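Local coordinates for VP4 protein (Tellina virus 1, PDB 3P06), which is a serine protease that probably cleaves the birnavirus polyprotein into its final products, caught here as an intramolecular acyl-enzyme, at residues A[33-45]-A[52-64]. Sequence-based numbering, arbitrary orientation.
Sequences DLSEHIKNPKNTR and GGTIYGLSEMVNI
Asp33 lays its carboxylate flat over one face of the Tyr56 ring, the two planes only 8° apart and OD2 3.7 Å above the ring centre. This is where the connection between strands 21-31 and 45-48 of the S50 protease's mixed sheet starts to fold back on strand 54-58; it ends in a classic beta bulge. With CG anti to the backbone N (chi1 166°), Asp33 can also close an Asx turn: OD2 takes both the N-H and the hydroxyl of Ser35, which fixes the carboxylate's rotation over the ring. Ser35 CB then sits 3.7 Å from Tyr56 CD1. Ile38 reaches over with its CD1 methyl, 3.6 Å from Gly57 CA, at the corner where the chain turns. After the type I turn from Asn40 to Asn43, Lys42 O shares a water with Glu60 N. Asn43 rests its CB on Gly57 O, 3.4 Å away, while its amide is held by backbone atoms of Pro96 and Leu98; Ser59 OG bonds to Leu98 O as well, so both segments are tied to the same stretch of this chain, residues 96-98. At the bulge Thr44 and Arg45 both face Leu58: Arg45 N gives a 2.9 Å bond to Leu58 O, but the return from Leu58 N to Arg45 O is weak. A second water fills in, joining Asn43 O, Arg45 O and Gly57 N. The Arg45 chain, bent at chi2 and chi3, passes Ile64, whose CD1 lies 3.4 Å from Arg45 CG. Glu60 OE2 sits over the guanidinium face, 3.1 Å from Arg45 NH1, a salt bridge of charges alone with no N-H aimed at the oxygen.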
ATOM      1  N   ASP A  33      10.916  -9.808   1.763  1.00 21.51           N
ATOM      2  CA  ASP A  33      11.917  -8.978   1.233  1.00 22.57           C
ATOM      3  C   ASP A  33      11.920  -9.178  -0.309  1.00 22.49           C
ATOM      4  O   ASP A  33      12.498 -10.155  -0.829  1.00 20.37           O
ATOM      5  CB  ASP A  33      13.303  -9.294   1.893  1.00 22.38           C
ATOM      6  CG  ASP A  33      14.519  -8.656   1.103  1.00 24.20           C
ATOM      7  OD1 ASP A  33      15.711  -8.979   1.441  1.00 25.10           O
ATOM      8  OD2 ASP A  33      14.314  -7.793   0.190  1.00 23.21           O
ATOM      9  N   LEU A  34      11.343  -8.214  -1.015  1.00 19.58           N
ATOM     10  CA  LEU A  34      11.311  -8.232  -2.487  1.00 19.77           C
ATOM     11  C   LEU A  34      12.124  -7.058  -3.042  1.00 19.92           C
ATOM     12  O   LEU A  34      11.882  -6.630  -4.176  1.00 17.88           O
ATOM     13  CB  LEU A  34       9.849  -8.209  -2.995  1.00 21.43           C
ATOM     14  CG  LEU A  34       9.072  -9.587  -2.906  1.00 25.76           C
ATOM     15  CD1 LEU A  34       8.612  -9.976  -1.466  1.00 25.73           C
ATOM     16  CD2 LEU A  34       7.826  -9.529  -3.799  1.00 29.01           C
ATOM     17  N   SER A  35      13.167  -6.607  -2.286  1.00 19.16           N
ATOM     18  CA  SER A  35      13.920  -5.384  -2.668  1.00 19.81           C
ATOM     19  C   SER A  35      14.649  -5.551  -4.008  1.00 21.60           C
ATOM     20  O   SER A  35      15.019  -4.572  -4.637  1.00 20.53           O
ATOM     21  CB  SER A  35      14.960  -5.061  -1.630  1.00 20.92           C
ATOM     22  OG  SER A  35      15.820  -6.216  -1.450  1.00 24.82           O
ATOM     23  N   GLU A  36      14.827  -6.795  -4.473  1.00 21.80           N
ATOM     24  CA  GLU A  36      15.459  -6.990  -5.759  1.00 24.41           C
ATOM     25  C   GLU A  36      14.515  -6.556  -6.913  1.00 23.85           C
ATOM     26  O   GLU A  36      14.943  -6.426  -8.041  1.00 25.14           O
ATOM     27  CB  GLU A  36      15.918  -8.450  -5.904  1.00 26.25           C
ATOM     28  CG  GLU A  36      14.719  -9.440  -6.128  1.00 30.30           C
ATOM     29  CD  GLU A  36      14.018  -9.955  -4.776  1.00 40.71           C
ATOM     30  OE1 GLU A  36      14.355  -9.469  -3.614  1.00 33.13           O
ATOM     31  OE2 GLU A  36      13.116 -10.871  -4.920  1.00 43.17           O
ATOM     32  N   HIS A  37      13.235  -6.331  -6.635  1.00 21.39           N
ATOM     33  CA  HIS A  37      12.312  -5.859  -7.664  1.00 22.23           C
ATOM     34  C   HIS A  37      12.109  -4.334  -7.660  1.00 23.39           C
ATOM     35  O   HIS A  37      11.399  -3.771  -8.519  1.00 23.71           O
ATOM     36  CB  HIS A  37      10.988  -6.607  -7.538  1.00 22.36           C
ATOM     37  CG  HIS A  37      11.159  -8.084  -7.717  1.00 24.40           C
ATOM     38  ND1 HIS A  37      11.514  -8.637  -8.931  1.00 26.36           N
ATOM     39  CD2 HIS A  37      11.157  -9.105  -6.821  1.00 24.70           C
ATOM     40  CE1 HIS A  37      11.637  -9.951  -8.802  1.00 28.72           C
ATOM     41  NE2 HIS A  37      11.414 -10.263  -7.532  1.00 30.33           N
ATOM     42  N   ILE A  38      12.796  -3.649  -6.746  1.00 22.95           N
ATOM     43  CA  ILE A  38      12.747  -2.174  -6.726  1.00 22.62           C
ATOM     44  C   ILE A  38      13.555  -1.651  -7.907  1.00 24.39           C
ATOM     45  O   ILE A  38      14.733  -1.939  -8.033  1.00 26.24           O
ATOM     46  CB  ILE A  38      13.259  -1.603  -5.403  1.00 23.16           C
ATOM     47  CG1 ILE A  38      12.397  -2.127  -4.252  1.00 19.32           C
ATOM     48  CG2 ILE A  38      13.376  -0.028  -5.495  1.00 23.25           C
ATOM     49  CD1 ILE A  38      13.087  -1.996  -2.860  1.00 16.50           C
ATOM     50  N   LYS A  39      12.933  -0.924  -8.826  1.00 25.82           N
ATOM     51  CA  LYS A  39      13.716  -0.402  -9.981  1.00 27.58           C
ATOM     52  C   LYS A  39      13.773   1.143 -10.036  1.00 29.13           C
ATOM     53  O   LYS A  39      14.197   1.713 -11.033  1.00 30.96           O
ATOM     54  CB  LYS A  39      13.228  -1.003 -11.297  1.00 28.88           C
ATOM     55  CG  LYS A  39      13.471  -2.548 -11.388  1.00 30.77           C
ATOM     56  CD  LYS A  39      13.565  -3.055 -12.827  1.00 38.34           C
ATOM     57  CE  LYS A  39      13.491  -4.555 -12.852  1.00 40.79           C
ATOM     58  NZ  LYS A  39      14.747  -5.066 -12.268  1.00 46.93           N
ATOM     59  N   ASN A  40      13.388   1.826  -8.952  1.00 27.34           N
ATOM     60  CA  ASN A  40      13.579   3.271  -8.890  1.00 26.30           C
ATOM     61  C   ASN A  40      14.716   3.493  -7.861  1.00 26.21           C
ATOM     62  O   ASN A  40      14.562   3.118  -6.701  1.00 24.26           O
ATOM     63  CB  ASN A  40      12.289   4.028  -8.541  1.00 24.09           C
ATOM     64  CG  ASN A  40      12.488   5.565  -8.563  1.00 25.58           C
ATOM     65  OD1 ASN A  40      13.567   6.069  -8.265  1.00 29.37           O
ATOM     66  ND2 ASN A  40      11.481   6.281  -8.975  1.00 20.78           N
ATOM     67  N   PRO A  41      15.870   4.028  -8.315  1.00 27.44           N
ATOM     68  CA  PRO A  41      17.008   4.216  -7.416  1.00 28.20           C
ATOM     69  C   PRO A  41      16.732   5.295  -6.296  1.00 27.93           C
ATOM     70  O   PRO A  41      17.538   5.453  -5.379  1.00 28.76           O
ATOM     71  CB  PRO A  41      18.152   4.687  -8.351  1.00 30.25           C
ATOM     72  CG  PRO A  41      17.451   5.352  -9.527  1.00 32.67           C
ATOM     73  CD  PRO A  41      16.124   4.553  -9.685  1.00 28.90           C
ATOM     74  N   LYS A  42      15.618   6.015  -6.348  1.00 25.11           N
ATOM     75  CA  LYS A  42      15.266   6.861  -5.211  1.00 24.53           C
ATOM     76  C   LYS A  42      14.587   6.035  -4.094  1.00 21.53           C
ATOM     77  O   LYS A  42      14.513   6.484  -2.980  1.00 20.62           O
ATOM     78  CB  LYS A  42      14.315   8.003  -5.672  1.00 24.62           C
ATOM     79  CG  LYS A  42      15.109   9.139  -6.399  1.00 32.78           C
ATOM     80  CD  LYS A  42      14.231  10.067  -7.205  1.00 41.37           C
ATOM     81  CE  LYS A  42      15.093  10.827  -8.212  1.00 46.18           C
ATOM     82  NZ  LYS A  42      16.510  10.861  -7.705  1.00 49.33           N
ATOM     83  N   ASN A  43      13.977   4.896  -4.421  1.00 18.47           N
ATOM     84  CA  ASN A  43      13.218   4.126  -3.394  1.00 19.23           C
ATOM     85  C   ASN A  43      14.111   3.112  -2.710  1.00 19.29           C
ATOM     86  O   ASN A  43      13.750   1.952  -2.545  1.00 19.93           O
ATOM     87  CB  ASN A  43      12.004   3.359  -4.025  1.00 18.61           C
ATOM     88  CG  ASN A  43      10.903   4.290  -4.479  1.00 18.28           C
ATOM     89  OD1 ASN A  43      10.798   5.441  -4.000  1.00 19.19           O
ATOM     90  ND2 ASN A  43      10.118   3.837  -5.429  1.00 18.84           N
ATOM     91  N   THR A  44      15.280   3.558  -2.332  1.00 20.73           N
ATOM     92  CA  THR A  44      16.348   2.673  -1.877  1.00 22.17           C
ATOM     93  C   THR A  44      16.638   2.980  -0.374  1.00 22.48           C
ATOM     94  O   THR A  44      17.766   2.838   0.077  1.00 24.87           O
ATOM     95  CB  THR A  44      17.592   2.944  -2.746  1.00 23.51           C
ATOM     96  OG1 THR A  44      17.692   4.363  -2.846  1.00 21.39           O
ATOM     97  CG2 THR A  44      17.411   2.349  -4.232  1.00 22.63           C
ATOM     98  N   ARG A  45      15.632   3.406   0.384  1.00 21.34           N
ATOM     99  CA  ARG A  45      15.778   3.550   1.822  1.00 23.35           C
ATOM    100  C   ARG A  45      15.019   2.413   2.551  1.00 22.75           C
ATOM    101  O   ARG A  45      13.933   1.964   2.130  1.00 20.67           O
ATOM    102  CB  ARG A  45      15.411   4.991   2.274  1.00 25.20           C
ATOM    103  CG  ARG A  45      15.046   5.147   3.740  1.00 33.89           C
ATOM    104  CD  ARG A  45      16.257   5.025   4.806  1.00 44.48           C
ATOM    105  NE  ARG A  45      17.471   5.813   4.537  1.00 54.72           N
ATOM    106  CZ  ARG A  45      17.711   7.062   4.978  1.00 60.28           C
ATOM    107  NH1 ARG A  45      16.798   7.718   5.694  1.00 59.04           N
ATOM    108  NH2 ARG A  45      18.881   7.663   4.691  1.00 63.55           N
ATOM    109  N   GLY A  52      11.412  -5.128  15.503  1.00 32.19           N
ATOM    110  CA  GLY A  52      12.273  -6.084  14.779  1.00 30.45           C
ATOM    111  C   GLY A  52      11.989  -6.195  13.262  1.00 29.54           C
ATOM    112  O   GLY A  52      12.638  -6.978  12.597  1.00 29.76           O
ATOM    113  N   GLY A  53      11.045  -5.417  12.695  1.00 27.51           N
ATOM    114  CA  GLY A  53      10.639  -5.620  11.296  1.00 25.37           C
ATOM    115  C   GLY A  53      11.560  -4.834  10.335  1.00 25.24           C
ATOM    116  O   GLY A  53      12.424  -4.076  10.776  1.00 24.84           O
ATOM    117  N   THR A  54      11.400  -5.020   9.026  1.00 24.33           N
ATOM    118  CA  THR A  54      12.216  -4.289   8.032  1.00 24.85           C
ATOM    119  C   THR A  54      11.276  -3.914   6.894  1.00 22.86           C
ATOM    120  O   THR A  54      10.551  -4.812   6.391  1.00 22.23           O
ATOM    121  CB  THR A  54      13.366  -5.169   7.414  1.00 26.93           C
ATOM    122  OG1 THR A  54      14.207  -5.707   8.431  1.00 32.18           O
ATOM    123  CG2 THR A  54      14.250  -4.300   6.518  1.00 27.84           C
ATOM    124  N   ILE A  55      11.217  -2.625   6.501  1.00 20.99           N
ATOM    125  CA  ILE A  55      10.335  -2.241   5.429  1.00 18.04           C
ATOM    126  C   ILE A  55      11.253  -1.701   4.299  1.00 19.21           C
ATOM    127  O   ILE A  55      12.002  -0.724   4.482  1.00 19.97           O
ATOM    128  CB  ILE A  55       9.401  -1.122   5.918  1.00 19.88           C
ATOM    129  CG1 ILE A  55       8.657  -1.523   7.236  1.00 21.50           C
ATOM    130  CG2 ILE A  55       8.381  -0.696   4.826  1.00 19.12           C
ATOM    131  CD1 ILE A  55       8.082  -0.323   7.959  1.00 25.07           C
ATOM    132  N   TYR A  56      11.099  -2.259   3.116  1.00 16.60           N
ATOM    133  CA  TYR A  56      11.836  -1.889   1.921  1.00 17.09           C
ATOM    134  C   TYR A  56      10.945  -1.119   0.978  1.00 16.08           C
ATOM    135  O   TYR A  56       9.733  -1.273   0.997  1.00 15.49           O
ATOM    136  CB  TYR A  56      12.293  -3.199   1.181  1.00 15.22           C
ATOM    137  CG  TYR A  56      13.145  -4.159   1.991  1.00 18.19           C
ATOM    138  CD1 TYR A  56      14.549  -4.128   1.883  1.00 12.59           C
ATOM    139  CD2 TYR A  56      12.549  -5.122   2.881  1.00 17.56           C
ATOM    140  CE1 TYR A  56      15.344  -5.031   2.580  1.00 17.34           C
ATOM    141  CE2 TYR A  56      13.354  -6.065   3.596  1.00 19.22           C
ATOM    142  CZ  TYR A  56      14.741  -5.989   3.451  1.00 20.32           C
ATOM    143  OH  TYR A  56      15.553  -6.842   4.126  1.00 22.81           O
ATOM    144  N   GLY A  57      11.565  -0.364   0.060  1.00 18.64           N
ATOM    145  CA  GLY A  57      10.848   0.238  -1.057  1.00 17.71           C
ATOM    146  C   GLY A  57      10.569   1.731  -0.734  1.00 19.40           C
ATOM    147  O   GLY A  57       9.931   2.403  -1.510  1.00 18.22           O
ATOM    148  N   LEU A  58      11.055   2.228   0.407  1.00 20.67           N
ATOM    149  CA  LEU A  58      10.838   3.619   0.835  1.00 20.78           C
ATOM    150  C   LEU A  58      11.821   4.585   0.229  1.00 22.12           C
ATOM    151  O   LEU A  58      12.903   4.175  -0.125  1.00 21.83           O
ATOM    152  CB  LEU A  58      10.926   3.738   2.365  1.00 19.20           C
ATOM    153  CG  LEU A  58      10.044   2.722   3.074  1.00 18.04           C
ATOM    154  CD1 LEU A  58      10.156   2.879   4.608  1.00 16.48           C
ATOM    155  CD2 LEU A  58       8.544   2.813   2.593  1.00 15.06           C
ATOM    156  N   SER A  59      11.476   5.885   0.186  1.00 22.07           N
ATOM    157  CA  SER A  59      12.417   6.878  -0.295  1.00 23.39           C
ATOM    158  C   SER A  59      12.665   7.895   0.812  1.00 25.57           C
ATOM    159  O   SER A  59      12.042   7.787   1.868  1.00 25.07           O
ATOM    160  CB  SER A  59      11.900   7.548  -1.561  1.00 23.30           C
ATOM    161  OG  SER A  59      11.082   8.643  -1.211  1.00 23.89           O
ATOM    162  N   GLU A  60      13.559   8.875   0.570  1.00 27.45           N
ATOM    163  CA  GLU A  60      13.761  10.044   1.479  1.00 31.59           C
ATOM    164  C   GLU A  60      12.511  10.890   1.802  1.00 30.62           C
ATOM    165  O   GLU A  60      12.486  11.629   2.823  1.00 31.74           O
ATOM    166  CB  GLU A  60      14.814  11.026   0.905  1.00 33.17           C
ATOM    167  CG  GLU A  60      16.267  10.558   1.055  1.00 43.69           C
ATOM    168  CD  GLU A  60      16.715  10.292   2.520  1.00 52.58           C
ATOM    169  OE1 GLU A  60      17.074  11.278   3.219  1.00 55.89           O
ATOM    170  OE2 GLU A  60      16.739   9.093   2.947  1.00 53.89           O
HETATM  171  N   MSE A  61      11.516  10.833   0.917  1.00 27.92           N
HETATM  172  CA  MSE A  61      10.271  11.555   1.107  1.00 27.50           C
HETATM  173  C   MSE A  61       9.280  10.873   2.005  1.00 26.76           C
HETATM  174  O   MSE A  61       8.117  11.262   2.092  1.00 29.35           O
HETATM  175  CB  MSE A  61       9.636  11.872  -0.243  1.00 27.15           C
HETATM  176  CG  MSE A  61      10.405  13.014  -0.908  1.00 32.14           C
HETATM  177 SE   MSE A  61       9.732  13.351  -2.712  1.00 41.31          SE
HETATM  178  CE  MSE A  61       8.178  14.502  -2.254  1.00 37.96           C
ATOM    179  N   VAL A  62       9.690   9.793   2.634  1.00 25.30           N
ATOM    180  CA  VAL A  62       8.840   9.138   3.611  1.00 23.03           C
ATOM    181  C   VAL A  62       9.333   9.537   4.960  1.00 23.49           C
ATOM    182  O   VAL A  62      10.529   9.668   5.109  1.00 22.77           O
ATOM    183  CB  VAL A  62       8.989   7.586   3.448  1.00 22.65           C
ATOM    184  CG1 VAL A  62       8.256   6.889   4.571  1.00 19.92           C
ATOM    185  CG2 VAL A  62       8.476   7.172   2.016  1.00 18.74           C
ATOM    186  N   ASN A  63       8.471   9.727   5.948  1.00 24.09           N
ATOM    187  CA  ASN A  63       8.952  10.031   7.314  1.00 25.65           C
ATOM    188  C   ASN A  63       9.471   8.720   7.911  1.00 26.95           C
ATOM    189  O   ASN A  63       8.659   7.877   8.367  1.00 25.60           O
ATOM    190  CB  ASN A  63       7.800  10.547   8.190  1.00 25.55           C
ATOM    191  CG  ASN A  63       8.267  11.020   9.590  1.00 30.85           C
ATOM    192  OD1 ASN A  63       9.296  10.591  10.139  1.00 29.88           O
ATOM    193  ND2 ASN A  63       7.494  11.901  10.162  1.00 31.74           N
ATOM    194  N   ILE A  64      10.797   8.548   7.921  1.00 28.01           N
ATOM    195  CA  ILE A  64      11.380   7.298   8.370  1.00 30.09           C
ATOM    196  C   ILE A  64      11.226   7.062   9.882  1.00 30.33           C
ATOM    197  O   ILE A  64      11.036   5.920  10.300  1.00 28.39           O
ATOM    198  CB  ILE A  64      12.881   7.131   7.957  1.00 31.89           C
ATOM    199  CG1 ILE A  64      13.070   7.454   6.469  1.00 34.75           C
ATOM    200  CG2 ILE A  64      13.322   5.662   8.218  1.00 28.82           C
ATOM    201  CD1 ILE A  64      12.418   6.394   5.529  1.00 37.35           C
TER
HETATM  202  O   HOH W   1      15.216   8.648  -1.551  1.00 19.17           O
HETATM  203  O   HOH W   2      14.424   0.284  -0.294  1.00 15.54           O